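Local coordinates for indole-3-acetic acid-amido synthetase GH3.15 (Arabidopsis thaliana, PDB 6E1Q), which conjugates glutamine, and possibly cysteine, to the auxin precursor indole-3-butyric acid, and glutamine to the herbicide 2,4-DB, using ATP to activate the acyl acid, at residues I480-G485 and L528-V533; D498-C503 and S576-R581. All blocks are in the same frame, centred on the assembly; numbering follows the deposited sequence.

Interaction 1: residues I480-G485 and L528-V533; sequences IYWELG and LEIKVV
The carbonyl O of Ile-480 takes a 2.8 Å hydrogen bond from the backbone N of Lys-531, and the CA-H of Ile-530 leans on the same oxygen. The amide of the same residue reaches back along the strand: Ile-480 N donates almost straight to Glu-529 O, also at 2.8 Å (N-H...O 172°). Two residues on the pattern repeats: Trp-482 N donates to Lys-531 O, and Trp-482 O accepts from Val-533 N. Ile-480 and Trp-482 put their side chains on one face of the sheet with Ile-530 and Val-532. There the branches of Ile-530 spread over one face of the Trp-482 indole: CG2 rests 3.8 Å from Trp-482 CG, while CD1 sits 4.0 Å from the centroid of the six-membered ring, only 10° off its normal. With CD1 anti to CA (chi2 175°), the Ile-530 chain carries its methyl out to the six-membered ring. Met-500 and Cys-504 of helix 497-510 pack against this same isoleucine. Farther along, the Leu-484 and Val-532 side chains cross at about a right angle, CD1 of Leu-484 lying 4.1 Å from CG2 of Val-532. On the reverse face Tyr-481 runs alongside Lys-531, its CE1 3.9 Å from Lys-531 CD, and its CD1 also meets Val-533 CG1. Beyond this contact Lys-531 NZ makes a salt bridge to Glu-571; its approach to Glu-529 OE2 is long, and OE1 of that glutamate bonds to His-477. Two strands paired in parallel, with helices 497-510 and 513-522 in the connection between them, form a beta-alpha-beta crossover in the mixed four-stranded sheet of the GH3 C-terminal domain.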
loop_
_atom_site.group_PDB
_atom_site.type_symbol
_atom_site.label_atom_id
_atom_site.label_comp_id
_atom_site.label_asym_id
_atom_site.label_seq_id
_atom_site.Cartn_x
_atom_site.Cartn_y
_atom_site.Cartn_z
ATOM N N ILE A 480 11.568 -11.111 17.696
ATOM C CA ILE A 480 10.396 -10.358 17.241
ATOM C C ILE A 480 10.090 -9.244 18.241
ATOM O O ILE A 480 9.885 -9.505 19.433
ATOM C CB ILE A 480 9.173 -11.268 17.044
ATOM C CG1 ILE A 480 9.600 -12.625 16.488
ATOM C CG2 ILE A 480 8.161 -10.595 16.125
ATOM C CD1 ILE A 480 10.060 -12.593 15.048
ATOM N N TYR A 481 10.036 -7.999 17.755
ATOM C CA TYR A 481 9.677 -6.851 18.589
ATOM C C TYR A 481 8.168 -6.609 18.510
ATOM O O TYR A 481 7.627 -6.389 17.424
ATOM C CB TYR A 481 10.433 -5.590 18.156
ATOM C CG TYR A 481 11.944 -5.710 18.217
ATOM C CD1 TYR A 481 12.640 -5.445 19.391
ATOM C CD2 TYR A 481 12.674 -6.094 17.094
ATOM C CE1 TYR A 481 14.035 -5.566 19.449
ATOM C CE2 TYR A 481 14.061 -6.216 17.140
ATOM C CZ TYR A 481 14.728 -5.945 18.316
ATOM O OH TYR A 481 16.088 -6.069 18.339
ATOM N N TRP A 482 7.504 -6.598 19.660
ATOM C CA TRP A 482 6.059 -6.428 19.756
ATOM C C TRP A 482 5.759 -5.140 20.514
ATOM O O TRP A 482 6.191 -4.979 21.661
ATOM C CB TRP A 482 5.410 -7.618 20.479
ATOM C CG TRP A 482 5.045 -8.775 19.584
ATOM C CD1 TRP A 482 5.510 -9.017 18.332
ATOM C CD2 TRP A 482 4.127 -9.832 19.885
ATOM N NE1 TRP A 482 4.945 -10.165 17.829
ATOM C CE2 TRP A 482 4.088 -10.682 18.760
ATOM C CE3 TRP A 482 3.336 -10.141 20.993
ATOM C CZ2 TRP A 482 3.285 -11.816 18.706
ATOM C CZ3 TRP A 482 2.530 -11.275 20.942
ATOM C CH2 TRP A 482 2.507 -12.089 19.804
ATOM N N GLU A 483 5.017 -4.233 19.892
ATOM C CA GLU A 483 4.492 -3.075 20.611
ATOM C C GLU A 483 3.032 -3.343 20.947
ATOM O O GLU A 483 2.207 -3.512 20.044
ATOM C CB GLU A 483 4.630 -1.785 19.808
ATOM C CG GLU A 483 4.091 -0.588 20.581
ATOM C CD GLU A 483 4.359 0.737 19.904
ATOM O OE1 GLU A 483 5.435 0.886 19.281
ATOM O OE2 GLU A 483 3.492 1.634 20.017
ATOM N N LEU A 484 2.722 -3.404 22.239
ATOM C CA LEU A 484 1.395 -3.755 22.725
ATOM C C LEU A 484 0.624 -2.519 23.174
ATOM O O LEU A 484 1.212 -1.542 23.638
ATOM C CB LEU A 484 1.490 -4.756 23.889
ATOM C CG LEU A 484 2.166 -6.090 23.543
ATOM C CD1 LEU A 484 2.242 -7.048 24.744
ATOM C CD2 LEU A 484 1.481 -6.757 22.351
ATOM N N GLY A 485 -0.717 -2.586 23.049
ATOM C CA GLY A 485 -1.596 -1.576 23.607
ATOM C C GLY A 485 -2.870 -2.193 24.166
ATOM O O GLY A 485 -3.110 -3.402 24.039
ATOM N N LEU A 528 12.892 -18.996 19.785
ATOM C CA LEU A 528 12.417 -17.690 19.356
ATOM C C LEU A 528 12.158 -16.800 20.561
ATOM O O LEU A 528 11.725 -17.256 21.624
ATOM C CB LEU A 528 11.147 -17.813 18.521
ATOM C CG LEU A 528 10.569 -16.510 17.951
ATOM C CD1 LEU A 528 10.099 -16.710 16.526
ATOM C CD2 LEU A 528 9.418 -16.004 18.820
ATOM N N GLU A 529 12.424 -15.511 20.374
ATOM C CA GLU A 529 12.334 -14.519 21.431
ATOM C C GLU A 529 11.402 -13.405 20.998
ATOM O O GLU A 529 11.521 -12.892 19.883
ATOM C CB GLU A 529 13.718 -13.948 21.743
ATOM C CG GLU A 529 13.726 -12.835 22.763
ATOM C CD GLU A 529 15.146 -12.480 23.208
ATOM O OE1 GLU A 529 16.115 -12.940 22.559
ATOM O OE2 GLU A 529 15.289 -11.747 24.208
ATOM N N ILE A 530 10.486 -13.020 21.880
ATOM C CA ILE A 530 9.662 -11.839 21.682
ATOM C C ILE A 530 10.089 -10.807 22.709
ATOM O O ILE A 530 10.138 -11.099 23.915
ATOM C CB ILE A 530 8.158 -12.141 21.793
ATOM C CG1 ILE A 530 7.702 -13.032 20.636
ATOM C CG2 ILE A 530 7.359 -10.829 21.823
ATOM C CD1 ILE A 530 6.246 -13.480 20.735
ATOM N N LYS A 531 10.419 -9.609 22.228
ATOM C CA LYS A 531 10.749 -8.477 23.080
ATOM C C LYS A 531 9.623 -7.459 22.966
ATOM O O LYS A 531 9.272 -7.032 21.860
ATOM C CB LYS A 531 12.097 -7.866 22.694
ATOM C CG LYS A 531 13.288 -8.839 22.833
ATOM C CD LYS A 531 14.568 -8.309 22.172
ATOM C CE LYS A 531 15.770 -8.450 23.080
ATOM N NZ LYS A 531 16.989 -8.956 22.399
ATOM N N VAL A 532 9.022 -7.120 24.098
ATOM C CA VAL A 532 7.982 -6.100 24.128
ATOM C C VAL A 532 8.640 -4.730 24.223
ATOM O O VAL A 532 9.477 -4.490 25.099
ATOM C CB VAL A 532 7.023 -6.348 25.299
ATOM C CG1 VAL A 532 6.020 -5.220 25.419
ATOM C CG2 VAL A 532 6.309 -7.676 25.089
ATOM N N VAL A 533 8.284 -3.834 23.312
ATOM C CA VAL A 533 8.874 -2.499 23.292
ATOM C C VAL A 533 7.851 -1.495 23.795
ATOM O O VAL A 533 6.639 -1.687 23.655
ATOM C CB VAL A 533 9.394 -2.121 21.893
ATOM C CG1 VAL A 533 10.604 -2.970 21.558
ATOM C CG2 VAL A 533 8.295 -2.325 20.844
#

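Interaction 2: residues D498-C503 and S576-R581; sequences DVMEEC and SEFLSR
Met-500 lays its aliphatic chain over one face of the Phe-578 ring. CB sits above the ring centre, 3.5 Å from the centroid and 13° off the normal, a close CH-pi contact, and CG follows over the CE2 and CZ side. The chain then folds back at chi2 (-44°) and chi3, leaving SD above the same face but 5.1 Å from the centroid, a distant Met-aromatic contact. With an alanine at Phe-578, Met-500 is likely to lose the flat surface it rests on, opening a gap between helix and strand and freeing the thioether to turn. This is helix-on-sheet packing: helix 497-510 lies across one face of the C-terminal domain's mixed sheet, Phe-578 standing on edge strand 574-579, while Met-500 also reaches Ile-530 and Trp-482 on the inner strands.

Among the charged groups, Glu-501 OE2 meets Arg-581 NE at 3.3 Å, a salt bridge whose hydrogen bond is weak. The carboxylate oxygen comes at the guanidinium's edge, near its plane, though the two planes stand 83° apart. Leu-579 CB lies above one face of that guanidinium, toward its rim.

Two waters add further polar links. One donates to Glu-501 O at 2.6 Å and accepts from Arg-581 N at 2.8 Å, joining the backbones where the strand has given way to loop. The second donates to Glu-501 OE2 and accepts from Leu-579 N at 3.1 Å, giving that oxygen a second partner in addition to the arginine.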
loop_
_atom_site.group_PDB
_atom_site.type_symbol
_atom_site.label_atom_id
_atom_site.label_comp_id
_atom_site.label_asym_id
_atom_site.label_seq_id
_atom_site.Cartn_x
_atom_site.Cartn_y
_atom_site.Cartn_z
ATOM N N ASP A 498 3.435 -16.384 31.188
ATOM C CA ASP A 498 2.971 -17.638 30.599
ATOM C C ASP A 498 2.349 -17.413 29.226
ATOM O O ASP A 498 2.668 -18.119 28.263
ATOM C CB ASP A 498 1.962 -18.341 31.518
ATOM C CG ASP A 498 2.607 -18.937 32.771
ATOM O OD1 ASP A 498 3.606 -19.680 32.665
ATOM O OD2 ASP A 498 2.088 -18.686 33.870
ATOM N N VAL A 499 1.447 -16.439 29.111
ATOM C CA VAL A 499 0.859 -16.179 27.802
ATOM C C VAL A 499 1.925 -15.694 26.810
ATOM O O VAL A 499 1.950 -16.144 25.659
ATOM C CB VAL A 499 -0.336 -15.214 27.930
ATOM C CG1 VAL A 499 0.108 -13.851 28.384
ATOM C CG2 VAL A 499 -1.081 -15.127 26.606
ATOM N N MET A 500 2.848 -14.812 27.233
ATOM C CA MET A 500 3.907 -14.351 26.323
ATOM C C MET A 500 4.763 -15.510 25.841
ATOM O O MET A 500 5.127 -15.572 24.663
ATOM C CB MET A 500 4.795 -13.285 26.992
ATOM C CG MET A 500 4.151 -11.907 27.084
ATOM S SD MET A 500 3.320 -11.471 25.529
ATOM C CE MET A 500 4.722 -11.268 24.417
ATOM N N GLU A 501 5.076 -16.448 26.736
ATOM C CA GLU A 501 5.889 -17.589 26.337
ATOM C C GLU A 501 5.135 -18.480 25.356
ATOM O O GLU A 501 5.734 -19.038 24.425
ATOM C CB GLU A 501 6.332 -18.364 27.579
ATOM C CG GLU A 501 7.385 -17.609 28.406
ATOM C CD GLU A 501 7.873 -18.383 29.639
ATOM O OE1 GLU A 501 7.070 -19.093 30.288
ATOM O OE2 GLU A 501 9.076 -18.267 29.962
ATOM N N GLU A 502 3.820 -18.625 25.542
ATOM C CA GLU A 502 3.038 -19.383 24.568
ATOM C C GLU A 502 2.944 -18.637 23.243
ATOM O O GLU A 502 2.906 -19.277 22.184
ATOM C CB GLU A 502 1.651 -19.705 25.133
ATOM C CG GLU A 502 0.801 -20.664 24.274
ATOM C CD GLU A 502 1.325 -22.095 24.254
ATOM O OE1 GLU A 502 2.296 -22.382 24.987
ATOM O OE2 GLU A 502 0.757 -22.944 23.512
ATOM N N CYS A 503 2.932 -17.293 23.277
ATOM C CA CYS A 503 2.999 -16.523 22.034
ATOM C C CYS A 503 4.273 -16.853 21.264
ATOM O O CYS A 503 4.242 -17.066 20.046
ATOM C CB CYS A 503 2.943 -15.016 22.320
ATOM S SG CYS A 503 1.291 -14.462 22.765
ATOM N N SER A 576 10.469 -5.962 28.240
ATOM C CA SER A 576 10.534 -7.343 28.656
ATOM C C SER A 576 10.917 -8.197 27.462
ATOM O O SER A 576 10.712 -7.813 26.303
ATOM C CB SER A 576 9.198 -7.790 29.246
ATOM O OG SER A 576 8.109 -7.173 28.581
ATOM N N GLU A 577 11.536 -9.325 27.764
ATOM C CA GLU A 577 11.905 -10.323 26.787
ATOM C C GLU A 577 11.290 -11.639 27.216
ATOM O O GLU A 577 11.155 -11.912 28.412
ATOM C CB GLU A 577 13.420 -10.493 26.678
ATOM C CG GLU A 577 14.139 -9.319 26.095
ATOM C CD GLU A 577 15.407 -8.985 26.830
ATOM O OE1 GLU A 577 15.329 -8.669 28.036
ATOM O OE2 GLU A 577 16.481 -9.035 26.193
ATOM N N PHE A 578 10.923 -12.449 26.233
ATOM C CA PHE A 578 10.337 -13.756 26.491
ATOM C C PHE A 578 10.883 -14.725 25.460
ATOM O O PHE A 578 11.120 -14.349 24.308
ATOM C CB PHE A 578 8.806 -13.701 26.430
ATOM C CG PHE A 578 8.204 -12.661 27.336
ATOM C CD1 PHE A 578 7.878 -12.970 28.648
ATOM C CD2 PHE A 578 7.987 -11.372 26.883
ATOM C CE1 PHE A 578 7.325 -12.013 29.483
ATOM C CE2 PHE A 578 7.439 -10.414 27.706
ATOM C CZ PHE A 578 7.108 -10.734 29.015
ATOM N N LEU A 579 11.095 -15.962 25.879
ATOM C CA LEU A 579 11.567 -17.013 24.999
ATOM C C LEU A 579 10.523 -18.114 24.923
ATOM O O LEU A 579 9.803 -18.378 25.895
ATOM C CB LEU A 579 12.888 -17.603 25.493
ATOM C CG LEU A 579 14.070 -16.644 25.582
ATOM C CD1 LEU A 579 15.178 -17.235 26.466
ATOM C CD2 LEU A 579 14.583 -16.363 24.198
ATOM N N SER A 580 10.453 -18.767 23.766
ATOM C CA SER A 580 9.639 -19.969 23.665
ATOM C C SER A 580 10.181 -21.021 24.622
ATOM O O SER A 580 11.392 -21.225 24.711
ATOM C CB SER A 580 9.646 -20.498 22.231
ATOM O OG SER A 580 9.030 -21.777 22.145
ATOM N N ARG A 581 9.288 -21.676 25.356
ATOM C CA ARG A 581 9.698 -22.741 26.261
ATOM C C ARG A 581 9.403 -24.122 25.703
ATOM O O ARG A 581 9.696 -25.117 26.362
ATOM C CB ARG A 581 9.025 -22.573 27.630
ATOM C CG ARG A 581 9.605 -21.444 28.475
ATOM C CD ARG A 581 11.080 -21.215 28.156
ATOM N NE ARG A 581 11.647 -20.094 28.902
ATOM C CZ ARG A 581 12.910 -19.686 28.793
ATOM N NH1 ARG A 581 13.738 -20.308 27.965
ATOM N NH2 ARG A 581 13.345 -18.659 29.511
HETATM O O HOH W 1 6.509 -21.461 25.162
HETATM O O HOH W 2 10.684 -16.188 28.953
#

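Overall arrangement
After the N-terminal and central parts of the enzyme, and then helix 441-452 and edge strand 461-470, the chain runs through strand 477-485 into helix 497-510. Interaction 1 closes a loop when 528-533 returns beside 480-485, with that helix and helix 513-522 in between. Helix residues 498-503 lie inside this loop, but their partner, 576-581, comes only after helices 537-547 and 564-571, so the two closures cross. The contacts meet at the sheet: Ile-530 O probably accepts a hydrogen bond from Phe-578 N, and Val-532 N probably bonds to Ser-576 O. Together they tie two inner strands, an edge strand and one helix into a single unit.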